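Local coordinates for protein HTH-type transcriptional regulator KdgR (Escherichia coli, PDB 1YSP) that represses transcription of genes for the transport and catabolism of 2-keto-3-deoxygluconate, the deposited chain being its C-terminal IclR-type domain, at residues Pro57-Ala62 and Glu84-Thr89. Numbering follows the deposited sequence.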
loop_
_atom_site.group_PDB
_atom_site.type_symbol
_atom_site.label_atom_id
_atom_site.label_comp_id
_atom_site.label_asym_id
_atom_site.label_seq_id
_atom_site.Cartn_x
_atom_site.Cartn_y
_atom_site.Cartn_z
ATOM N N PRO A 57 4.969 -10.032 1.325
ATOM C CA PRO A 57 3.627 -10.652 1.263
ATOM C C PRO A 57 2.519 -9.647 0.912
ATOM O O PRO A 57 2.593 -8.457 1.285
ATOM C CB PRO A 57 3.414 -11.167 2.690
ATOM C CG PRO A 57 4.807 -11.362 3.238
ATOM C CD PRO A 57 5.571 -10.174 2.663
ATOM N N LEU A 58 1.475 -10.134 0.268
ATOM C CA LEU A 58 0.302 -9.309 -0.032
ATOM C C LEU A 58 -0.533 -9.026 1.255
ATOM O O LEU A 58 -1.228 -8.026 1.359
ATOM C CB LEU A 58 -0.577 -10.074 -1.021
ATOM C CG LEU A 58 -0.082 -10.213 -2.483
ATOM C CD1 LEU A 58 -1.037 -11.102 -3.232
ATOM C CD2 LEU A 58 -0.099 -8.807 -3.121
ATOM N N TYR A 59 -0.511 -9.974 2.208
ATOM C CA TYR A 59 -1.521 -9.925 3.310
ATOM C C TYR A 59 -1.046 -9.111 4.530
ATOM O O TYR A 59 -1.852 -8.785 5.434
ATOM C CB TYR A 59 -1.864 -11.399 3.777
ATOM C CG TYR A 59 -0.644 -12.225 4.125
ATOM C CD1 TYR A 59 -0.105 -12.203 5.428
ATOM C CD2 TYR A 59 -0.008 -13.045 3.155
ATOM C CE1 TYR A 59 1.068 -12.942 5.755
ATOM C CE2 TYR A 59 1.142 -13.806 3.479
ATOM C CZ TYR A 59 1.679 -13.752 4.748
ATOM O OH TYR A 59 2.794 -14.508 5.020
ATOM N N SER A 60 0.247 -8.782 4.568
ATOM C CA SER A 60 0.864 -8.098 5.735
ATOM C C SER A 60 1.454 -6.706 5.395
ATOM O O SER A 60 2.105 -6.066 6.284
ATOM C CB SER A 60 2.004 -8.942 6.300
ATOM O OG SER A 60 3.029 -9.147 5.321
ATOM N N THR A 61 1.285 -6.274 4.146
ATOM C CA THR A 61 1.776 -4.963 3.675
ATOM C C THR A 61 0.592 -4.040 3.395
ATOM O O THR A 61 -0.455 -4.518 2.981
ATOM C CB THR A 61 2.657 -5.084 2.396
ATOM O OG1 THR A 61 1.905 -5.665 1.304
ATOM C CG2 THR A 61 3.884 -5.907 2.705
ATOM N N ALA A 62 0.736 -2.727 3.620
ATOM C CA ALA A 62 -0.312 -1.785 3.316
ATOM C C ALA A 62 -0.549 -1.757 1.773
ATOM O O ALA A 62 -1.679 -1.713 1.318
ATOM C CB ALA A 62 0.024 -0.354 3.889
ATOM N N GLU A 84 1.380 -19.284 1.092
ATOM C CA GLU A 84 1.566 -19.917 2.401
ATOM C C GLU A 84 1.629 -18.806 3.472
ATOM O O GLU A 84 2.597 -18.019 3.576
ATOM C CB GLU A 84 2.835 -20.789 2.454
ATOM C CG GLU A 84 3.133 -21.412 3.880
ATOM C CD GLU A 84 4.201 -22.505 3.848
ATOM O OE1 GLU A 84 4.190 -23.455 4.712
ATOM O OE2 GLU A 84 5.053 -22.399 2.927
ATOM N N TYR A 85 0.569 -18.687 4.256
ATOM C CA TYR A 85 0.559 -17.615 5.256
ATOM C C TYR A 85 1.582 -17.890 6.367
ATOM O O TYR A 85 1.718 -19.009 6.809
ATOM C CB TYR A 85 -0.872 -17.444 5.834
ATOM C CG TYR A 85 -1.853 -16.872 4.833
ATOM C CD1 TYR A 85 -2.044 -15.490 4.763
ATOM C CD2 TYR A 85 -2.614 -17.700 3.995
ATOM C CE1 TYR A 85 -2.945 -14.937 3.914
ATOM C CE2 TYR A 85 -3.525 -17.156 3.092
ATOM C CZ TYR A 85 -3.674 -15.749 3.052
ATOM O OH TYR A 85 -4.568 -15.118 2.251
ATOM N N LYS A 86 2.292 -16.858 6.790
ATOM C CA LYS A 86 3.251 -16.944 7.887
ATOM C C LYS A 86 2.959 -15.872 8.944
ATOM O O LYS A 86 2.736 -14.696 8.622
ATOM C CB LYS A 86 4.678 -16.816 7.305
ATOM C CG LYS A 86 4.941 -17.928 6.316
ATOM C CD LYS A 86 6.383 -18.010 5.904
ATOM C CE LYS A 86 6.502 -19.113 4.879
ATOM N NZ LYS A 86 7.942 -19.486 4.629
ATOM N N ARG A 87 2.949 -16.264 10.220
ATOM C CA ARG A 87 2.694 -15.343 11.303
ATOM C C ARG A 87 4.005 -14.646 11.675
ATOM O O ARG A 87 4.873 -15.243 12.346
ATOM C CB ARG A 87 2.140 -16.100 12.521
ATOM C CG ARG A 87 1.620 -15.170 13.627
ATOM C CD ARG A 87 0.112 -15.007 13.520
ATOM N NE ARG A 87 -0.418 -14.286 14.670
ATOM C CZ ARG A 87 -1.102 -14.864 15.657
ATOM N NH1 ARG A 87 -1.364 -16.165 15.613
ATOM N NH2 ARG A 87 -1.542 -14.134 16.666
ATOM N N SER A 88 4.161 -13.401 11.221
ATOM C CA SER A 88 5.391 -12.622 11.553
ATOM C C SER A 88 5.321 -12.037 12.929
ATOM O O SER A 88 6.297 -12.029 13.683
ATOM C CB SER A 88 5.645 -11.514 10.528
ATOM O OG SER A 88 6.057 -12.110 9.328
ATOM N N THR A 89 4.160 -11.525 13.275
ATOM C CA THR A 89 3.977 -10.870 14.525
ATOM C C THR A 89 2.624 -11.274 15.040
ATOM O O THR A 89 1.798 -11.908 14.322
ATOM C CB THR A 89 3.973 -9.295 14.369
ATOM O OG1 THR A 89 2.770 -8.907 13.708
ATOM C CG2 THR A 89 5.189 -8.770 13.606
HETATM O O HOH W 1 4.111 -15.529 2.954
HETATM O O HOH W 2 4.529 -12.817 7.189
#
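Tyr59 reaches across to the 84-89 loop and meets it with both its ring and its hydroxyl. Tyr85 lays the CD1-CE1 side of its ring over one face of the Tyr59 ring, CD1 standing above the ring centre and CE1 3.6 Å from Tyr59 CG. The two planes are obliquely inclined at 50°. Pro57 CB, from the same loop as Tyr59, lies against the opposite face, 3.6 Å above the ring plane and toward the rim. At its end, Tyr59 OH accepts a hydrogen bond from Lys86 N (3.0 Å, 151° at the hydrogen). Two waters extend this link: one joins Tyr59 OH (2.7 Å) to Glu84 O, while the other, at a longer 3.3 Å from Tyr59 OH, connects it to Lys86 O and Ser88 OG. Tyr59 CG sits between the backbone N and carbonyl carbon (chi1 52°), which directs the ring between Pro57 and Tyr85. In the same turn Thr61 OG1 bonds Pro57 O at 2.9 Å and also caps Gly64 N of helix 62-69. The hydroxyl of Tyr85 hydrogen-bonds Thr96 OG1 at the start of helix 96-109, which helps position its ring. A phenylalanine in place of Tyr59 would probably leave Lys86 N and both waters without their shared oxygen. One phenol thus joins two irregular loops of the IclR effector-binding domain, pairing apolar ring packing with a partly water-mediated link to backbone groups and the Ser88 hydroxyl.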